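Local coordinates for protein UDP-N-acetylmuramate-alanine ligase MurC (Thermotoga maritima, PDB 1J6U) that catalyses the ATP-dependent joining of L-alanine to UDP-N-acetylmuramate, a step in building the peptidoglycan cell wall, at residues Arg248-Ala253 / Ala344-Glu349; Leu340-Lys345 / Leu376-Glu381; Glu351-Ile356 / Asn432-Phe437. All coordinates share one frame; numbering follows the deposited sequence.

Contact 1 (Arg248-Ala253 / Ala344-Glu349); sequences RSASRA and AKEVFE
Arg248 sets its CG opposite the backbone N (chi1 178°) and runs extended to NE, while Glu346, extended beyond CG, comes to meet it from the opposite direction. The pair joins two parts of the Mur ligase fold: the small antiparallel sheet of the middle domain, through strand 243-250, and the C-terminal end of helix 334-347 in the last domain. The salt bridge is two-pronged and end-on. Arg248 NH1 lies 2.9 Å from Glu346 OE1, and Arg248 NH2 lies 2.9 Å from Glu346 OE2. Both oxygens stay close to the guanidinium plane, but the carboxylate is turned 46° against it, and the nitrogens reach its oxygens from above its own plane. Gln255 OE1 takes a further bond from Arg248 NH2, which helps fix the guanidinium. Ala250 CB packs against the side chain of Glu346, 3.7 Å from Glu346 CD.

Beyond the strand the backbones come closer. One water donates to Ala250 O at 2.9 Å and to Glu346 O at 3.0 Å. Arg252 CA makes a CH···O contact with Val347 O at 3.4 Å, and Val347 CG1 rests against Arg252 O. The extended Arg252 chain then carries its guanidinium to the rim of Phe348, the two planes standing 81° apart. The polar end of Arg252 is held by Tyr325 OH at NH2 and by a salt bridge from NH1 to Glu351. The ring presents its edge, and Phe348 CD2 sits over one guanidinium face, 4.0 Å from Arg252 NH2.

Contact 2 (Leu340-Lys345 / Leu376-Glu381); sequences LLQTAK and LQLADE
The type I beta turn from Leu376 to Ala379 leads from helix 371-376 towards strand 381-384 in the alpha/beta C-terminal domain, and Leu341 of helix 334-347 packs on it. Leu341 CD1 rests against the turn, with Leu376 CA, Leu378 CB and Ala379 N about it. Leu341 CD1 lies 3.7 Å from Leu376 CA, 3.6 Å from Ala379 N and 3.8 Å from Leu378 CB, with Ala379 CB a little further off. Leu341 also leans on Val355 and Leu436, so the helix and turn meet over the face of the sheet, above its two central strands.

Leu378 answers by reaching back over the helix with its fork. Leu378 CD1 rests on the backbone carbonyl of Leu341 and comes 4.1 Å from Gln342 CG, the two side chains crossing at about a right angle. Leu378 CD2 lies 3.9 Å from Lys345 CE. Lys345 bends at chi2 (-59°) and slides past Leu378 in the opposite direction, bringing Lys345 CE to 3.3 Å from Leu378 O. Its charged end then faces Asp380. The ion pair is long and weak, and Asp380 OD2 probably also accepts a bond from the backbone N of Ile353. Lys345 NZ stops 3.5 Å from Asp380 OD2.

Contact 3 (Glu351-Ile356 / Asn432-Phe437); sequences EKIVVI and NTVFLF
Lys352 to Ile356 and Thr433 to Phe437 are neighbouring parallel strands at the heart of the mixed sheet in the alpha/beta C-terminal domain of this Mur ligase. Their directions differ by 18°. Five backbone hydrogen bonds join them, with Lys352, Val354 and Ile356 of one strand reaching across to the other.

The face carrying Ile353, Val355, Val434 and Leu436 is packed by Leu341 of helix 334-347. Leu436 is the bump here. With CG opposite its carbonyl carbon (chi1 -55°), it slants across the neighbouring strand, and Leu436 CD1 settles in the hollow between two branches, 3.7 Å from Ile353 CG2 and 4.1 Å from Val355 CG2. The Ile353 side chain lies alongside Val434, with Ile353 CD1 3.8 Å from Val434 CB.

Aromatic rings shape the other face. Thr433 CG2 lies over one face of the Phe435 ring, towards its rim, and also touches Val354 CG2 at 3.7 Å. Val354 runs beside Phe435, with Val354 CB 3.8 Å from Phe435 CD2. Ile356 CD1 reaches Phe435 CB near the plane of that ring. It sits over the centre of the Phe437 ring, 3.9 Å from the centroid and 11° off the normal, a CH-pi contact. Ile356 CG2 touches the same ring at CD2. Phe450 and Ile443 of helix 443-457 pack on this side too. With the Phe437 ring cut back to an alanine, Ile356 CD1 would probably lose the face it lies on, and a gap would be likely to open against helix 443-457.

At the start of the pair, Glu351 CB packs on Asn432 O. The shortest of the five backbone bonds runs from Val434 N to Lys352 O, at 2.7 Å.

In the fold
Contact 3 is core; contacts 1 and 2 are only partly buried. Helix 334-347 serves both of the latter: its middle meets the turn before strand 381-384 in contact 2, and its C-terminal end meets the middle domain in contact 1. The chain then enters strand 352-357 of contact 3. Chemistry follows place. Contact 3 relies on backbone bonds and apolar side chains, contact 2 on leucine packing with a weak ion pair at its margin, and contact 1 on a two-pronged salt bridge and a water between domains. Side chains also link them: Phe348 of contact 1 packs on Val434 of contact 3, and Lys345 of contact 2 packs on Ile353 of contact 3.

Contact 1 (Arg248-Ala253 / Ala344-Glu349)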
# COMPACT_ATOMS: atom_id res chain seq x y z
N ARG A 248 0.71 12.78 -21.42
CA ARG A 248 -0.16 12.42 -20.32
C ARG A 248 -1.14 13.52 -20.16
O ARG A 248 -0.79 14.69 -20.25
CB ARG A 248 0.61 12.27 -19.02
CG ARG A 248 -0.30 11.96 -17.86
CD ARG A 248 0.46 11.98 -16.55
NE ARG A 248 -0.48 11.81 -15.46
CZ ARG A 248 -0.77 12.76 -14.58
NH1 ARG A 248 -0.20 13.97 -14.63
NH2 ARG A 248 -1.67 12.50 -13.65
N SER A 249 -2.38 13.15 -19.92
CA SER A 249 -3.41 14.14 -19.74
C SER A 249 -4.31 13.62 -18.62
O SER A 249 -4.90 12.52 -18.70
CB SER A 249 -4.17 14.31 -21.05
OG SER A 249 -5.39 14.96 -20.82
N ALA A 250 -4.36 14.41 -17.56
CA ALA A 250 -5.16 14.05 -16.39
C ALA A 250 -6.46 14.81 -16.41
O ALA A 250 -6.50 15.99 -16.75
CB ALA A 250 -4.40 14.39 -15.11
N SER A 251 -7.54 14.15 -16.07
CA SER A 251 -8.78 14.89 -16.04
C SER A 251 -9.54 14.43 -14.79
O SER A 251 -9.00 13.68 -13.99
CB SER A 251 -9.56 14.64 -17.34
OG SER A 251 -9.63 13.25 -17.56
N ARG A 252 -10.76 14.90 -14.62
CA ARG A 252 -11.55 14.59 -13.45
C ARG A 252 -11.90 13.12 -13.31
O ARG A 252 -11.78 12.55 -12.22
CB ARG A 252 -12.81 15.45 -13.45
CG ARG A 252 -13.70 15.27 -12.25
CD ARG A 252 -15.03 16.04 -12.34
NE ARG A 252 -15.67 16.06 -11.04
CZ ARG A 252 -15.70 17.11 -10.24
NH1 ARG A 252 -15.17 18.26 -10.61
NH2 ARG A 252 -16.13 16.94 -9.00
N ALA A 253 -12.34 12.50 -14.39
CA ALA A 253 -12.74 11.10 -14.33
C ALA A 253 -11.64 10.09 -14.68
O ALA A 253 -11.74 8.91 -14.33
CB ALA A 253 -13.94 10.87 -15.23
N ALA A 344 -4.61 16.15 -6.52
CA ALA A 344 -5.94 16.62 -6.11
C ALA A 344 -6.33 17.75 -7.07
O ALA A 344 -7.45 17.82 -7.57
CB ALA A 344 -5.93 17.15 -4.66
N LYS A 345 -5.38 18.63 -7.34
CA LYS A 345 -5.63 19.73 -8.27
C LYS A 345 -5.87 19.26 -9.72
O LYS A 345 -6.60 19.88 -10.44
CB LYS A 345 -4.47 20.71 -8.21
CG LYS A 345 -4.42 21.48 -6.88
CD LYS A 345 -5.70 22.30 -6.62
CE LYS A 345 -5.58 23.13 -5.33
NZ LYS A 345 -6.85 23.74 -4.82
N GLU A 346 -5.24 18.17 -10.14
CA GLU A 346 -5.47 17.68 -11.49
C GLU A 346 -6.88 17.13 -11.60
O GLU A 346 -7.55 17.32 -12.62
CB GLU A 346 -4.50 16.55 -11.83
CG GLU A 346 -3.24 17.02 -12.46
CD GLU A 346 -2.19 15.93 -12.52
OE1 GLU A 346 -1.12 16.23 -13.08
OE2 GLU A 346 -2.42 14.79 -12.00
N VAL A 347 -7.31 16.39 -10.57
CA VAL A 347 -8.63 15.80 -10.59
C VAL A 347 -9.74 16.80 -10.31
O VAL A 347 -10.79 16.77 -10.98
CB VAL A 347 -8.77 14.72 -9.58
CG1 VAL A 347 -10.22 14.21 -9.59
CG2 VAL A 347 -7.79 13.60 -9.92
N PHE A 348 -9.48 17.67 -9.33
CA PHE A 348 -10.44 18.67 -8.93
C PHE A 348 -9.90 20.04 -9.20
O PHE A 348 -9.38 20.70 -8.31
CB PHE A 348 -10.73 18.52 -7.47
CG PHE A 348 -11.20 17.18 -7.11
CD1 PHE A 348 -10.38 16.32 -6.39
CD2 PHE A 348 -12.47 16.76 -7.48
CE1 PHE A 348 -10.83 15.06 -6.02
CE2 PHE A 348 -12.93 15.48 -7.12
CZ PHE A 348 -12.13 14.63 -6.40
N GLU A 349 -10.06 20.46 -10.44
CA GLU A 349 -9.57 21.74 -10.90
C GLU A 349 -10.11 22.94 -10.14
O GLU A 349 -9.36 23.86 -9.85
CB GLU A 349 -9.90 21.92 -12.38
CG GLU A 349 -9.38 23.22 -12.96
CD GLU A 349 -9.83 23.44 -14.40
OE1 GLU A 349 -9.66 22.50 -15.22
OE2 GLU A 349 -10.34 24.55 -14.70
O HOH W 1 -6.25 18.34 -15.08

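Contact 2 (Leu340-Lys345 / Leu376-Glu381)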
# COMPACT_ATOMS: atom_id res chain seq x y z
N LEU A 340 0.26 14.27 -3.65
CA LEU A 340 -1.16 14.15 -3.38
C LEU A 340 -1.91 15.44 -3.79
O LEU A 340 -2.91 15.43 -4.50
CB LEU A 340 -1.35 13.84 -1.89
CG LEU A 340 -2.77 13.90 -1.31
CD1 LEU A 340 -3.66 12.81 -1.90
CD2 LEU A 340 -2.64 13.70 0.16
N LEU A 341 -1.39 16.57 -3.36
CA LEU A 341 -2.04 17.81 -3.67
C LEU A 341 -1.99 18.09 -5.15
O LEU A 341 -2.96 18.58 -5.73
CB LEU A 341 -1.43 18.94 -2.83
CG LEU A 341 -1.85 18.86 -1.36
CD1 LEU A 341 -1.37 20.14 -0.60
CD2 LEU A 341 -3.39 18.75 -1.28
N GLN A 342 -0.87 17.77 -5.78
CA GLN A 342 -0.80 17.99 -7.21
C GLN A 342 -1.84 17.11 -7.89
O GLN A 342 -2.53 17.56 -8.82
CB GLN A 342 0.59 17.69 -7.73
CG GLN A 342 1.59 18.71 -7.27
CD GLN A 342 3.02 18.32 -7.58
OE1 GLN A 342 3.28 17.22 -8.10
NE2 GLN A 342 3.97 19.20 -7.25
N THR A 343 -2.02 15.87 -7.43
CA THR A 343 -3.05 15.14 -8.11
C THR A 343 -4.45 15.60 -7.72
O THR A 343 -5.38 15.50 -8.55
CB THR A 343 -2.85 13.56 -8.05
OG1 THR A 343 -3.96 12.90 -7.43
CG2 THR A 343 -1.59 13.22 -7.42
N ALA A 344 -4.61 16.15 -6.52
CA ALA A 344 -5.94 16.62 -6.11
C ALA A 344 -6.33 17.75 -7.07
O ALA A 344 -7.45 17.82 -7.57
CB ALA A 344 -5.93 17.15 -4.66
N LYS A 345 -5.38 18.63 -7.34
CA LYS A 345 -5.63 19.73 -8.27
C LYS A 345 -5.87 19.26 -9.72
O LYS A 345 -6.60 19.88 -10.44
CB LYS A 345 -4.47 20.71 -8.21
CG LYS A 345 -4.42 21.48 -6.88
CD LYS A 345 -5.70 22.30 -6.62
CE LYS A 345 -5.58 23.13 -5.33
NZ LYS A 345 -6.85 23.74 -4.82
N LEU A 376 2.04 21.61 1.85
CA LEU A 376 0.63 21.83 2.04
C LEU A 376 0.16 23.15 1.49
O LEU A 376 -1.03 23.40 1.44
CB LEU A 376 0.33 21.74 3.51
CG LEU A 376 0.59 20.36 4.10
CD1 LEU A 376 0.82 20.49 5.59
CD2 LEU A 376 -0.58 19.44 3.81
N GLN A 377 1.09 24.00 1.07
CA GLN A 377 0.73 25.31 0.55
C GLN A 377 -0.37 25.21 -0.53
O GLN A 377 -1.23 26.07 -0.61
CB GLN A 377 1.97 26.03 -0.02
N LEU A 378 -0.33 24.16 -1.34
CA LEU A 378 -1.33 23.99 -2.39
C LEU A 378 -2.79 23.79 -1.90
O LEU A 378 -3.73 23.97 -2.68
CB LEU A 378 -0.92 22.81 -3.30
CG LEU A 378 -0.69 23.06 -4.81
CD1 LEU A 378 -0.67 21.72 -5.58
CD2 LEU A 378 -1.80 23.93 -5.37
N ALA A 379 -2.99 23.40 -0.64
CA ALA A 379 -4.35 23.21 -0.12
C ALA A 379 -4.98 24.55 0.20
O ALA A 379 -4.28 25.52 0.44
CB ALA A 379 -4.35 22.35 1.12
N ASP A 380 -6.31 24.63 0.19
CA ASP A 380 -6.98 25.88 0.51
C ASP A 380 -7.10 26.09 2.01
O ASP A 380 -7.05 27.20 2.50
CB ASP A 380 -8.34 25.89 -0.13
CG ASP A 380 -8.27 25.69 -1.60
OD1 ASP A 380 -7.66 26.56 -2.26
OD2 ASP A 380 -8.78 24.66 -2.10
N GLU A 381 -7.28 24.99 2.72
CA GLU A 381 -7.38 25.02 4.16
C GLU A 381 -6.58 23.86 4.68
O GLU A 381 -6.61 22.78 4.09
CB GLU A 381 -8.83 24.80 4.61
CG GLU A 381 -9.82 25.71 3.94
CD GLU A 381 -10.30 26.80 4.85
OE1 GLU A 381 -9.59 27.85 4.97
OE2 GLU A 381 -11.39 26.60 5.45

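Contact 3 (Glu351-Ile356 / Asn432-Phe437)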
# COMPACT_ATOMS: atom_id res chain seq x y z
N GLU A 351 -12.66 22.79 -7.30
CA GLU A 351 -13.13 22.61 -5.93
C GLU A 351 -12.15 23.14 -4.85
O GLU A 351 -10.96 23.39 -5.11
CB GLU A 351 -13.42 21.12 -5.67
CG GLU A 351 -14.66 20.54 -6.40
CD GLU A 351 -14.48 20.36 -7.94
OE1 GLU A 351 -13.36 20.50 -8.48
OE2 GLU A 351 -15.49 20.07 -8.61
N LYS A 352 -12.68 23.33 -3.65
CA LYS A 352 -11.90 23.77 -2.51
C LYS A 352 -11.22 22.51 -1.97
O LYS A 352 -11.88 21.47 -1.78
CB LYS A 352 -12.82 24.35 -1.44
CG LYS A 352 -12.13 24.83 -0.17
CD LYS A 352 -12.87 26.03 0.41
CE LYS A 352 -12.95 26.03 1.93
NZ LYS A 352 -14.02 25.11 2.41
N ILE A 353 -9.91 22.58 -1.75
CA ILE A 353 -9.16 21.45 -1.24
C ILE A 353 -8.82 21.68 0.22
O ILE A 353 -8.12 22.66 0.56
CB ILE A 353 -7.85 21.23 -1.99
CG1 ILE A 353 -8.13 21.11 -3.48
CG2 ILE A 353 -7.18 19.94 -1.51
CD1 ILE A 353 -9.13 20.04 -3.81
N VAL A 354 -9.33 20.79 1.07
CA VAL A 354 -9.10 20.87 2.52
C VAL A 354 -8.33 19.66 3.01
O VAL A 354 -8.80 18.52 2.89
CB VAL A 354 -10.41 20.92 3.29
CG1 VAL A 354 -10.12 20.90 4.76
CG2 VAL A 354 -11.19 22.17 2.91
N VAL A 355 -7.14 19.90 3.55
CA VAL A 355 -6.32 18.82 4.06
C VAL A 355 -6.37 18.78 5.58
O VAL A 355 -6.16 19.78 6.25
CB VAL A 355 -4.88 18.98 3.64
CG1 VAL A 355 -4.05 17.80 4.13
CG2 VAL A 355 -4.80 19.11 2.16
N ILE A 356 -6.70 17.60 6.11
CA ILE A 356 -6.72 17.32 7.52
C ILE A 356 -5.54 16.32 7.60
O ILE A 356 -5.65 15.16 7.20
CB ILE A 356 -8.02 16.64 7.93
CG1 ILE A 356 -9.20 17.58 7.66
CG2 ILE A 356 -7.96 16.27 9.41
CD1 ILE A 356 -9.92 17.29 6.36
N ASN A 432 -18.85 21.86 -3.01
CA ASN A 432 -17.72 21.92 -3.93
C ASN A 432 -16.41 21.86 -3.21
O ASN A 432 -15.52 22.69 -3.43
CB ASN A 432 -17.78 23.21 -4.74
CG ASN A 432 -19.08 23.32 -5.48
OD1 ASN A 432 -19.58 22.32 -6.01
ND2 ASN A 432 -19.65 24.52 -5.52
N THR A 433 -16.30 20.87 -2.34
CA THR A 433 -15.11 20.76 -1.54
C THR A 433 -14.68 19.34 -1.42
O THR A 433 -15.49 18.41 -1.31
CB THR A 433 -15.32 21.35 -0.11
OG1 THR A 433 -15.62 22.74 -0.21
CG2 THR A 433 -14.06 21.21 0.72
N VAL A 434 -13.37 19.19 -1.45
CA VAL A 434 -12.78 17.89 -1.31
C VAL A 434 -12.06 17.90 0.01
O VAL A 434 -11.19 18.73 0.24
CB VAL A 434 -11.74 17.62 -2.41
CG1 VAL A 434 -10.92 16.37 -2.02
CG2 VAL A 434 -12.46 17.43 -3.77
N PHE A 435 -12.43 16.97 0.88
CA PHE A 435 -11.76 16.87 2.16
C PHE A 435 -10.82 15.68 2.08
O PHE A 435 -11.24 14.51 1.95
CB PHE A 435 -12.77 16.65 3.29
CG PHE A 435 -13.76 17.73 3.41
CD1 PHE A 435 -14.97 17.63 2.78
CD2 PHE A 435 -13.47 18.87 4.15
CE1 PHE A 435 -15.91 18.67 2.87
CE2 PHE A 435 -14.39 19.90 4.24
CZ PHE A 435 -15.62 19.81 3.60
N LEU A 436 -9.53 15.98 2.12
CA LEU A 436 -8.53 14.94 2.08
C LEU A 436 -8.01 14.66 3.49
O LEU A 436 -7.33 15.51 4.08
CB LEU A 436 -7.32 15.38 1.26
CG LEU A 436 -7.52 15.86 -0.15
CD1 LEU A 436 -6.21 16.51 -0.64
CD2 LEU A 436 -7.95 14.68 -1.00
N PHE A 437 -8.34 13.48 4.02
CA PHE A 437 -7.84 13.08 5.31
C PHE A 437 -6.53 12.31 5.06
O PHE A 437 -6.52 11.13 4.68
CB PHE A 437 -8.85 12.19 6.00
CG PHE A 437 -9.97 12.93 6.59
CD1 PHE A 437 -11.03 13.35 5.80
CD2 PHE A 437 -9.98 13.21 7.96
CE1 PHE A 437 -12.09 14.04 6.37
CE2 PHE A 437 -11.04 13.89 8.53
CZ PHE A 437 -12.10 14.30 7.73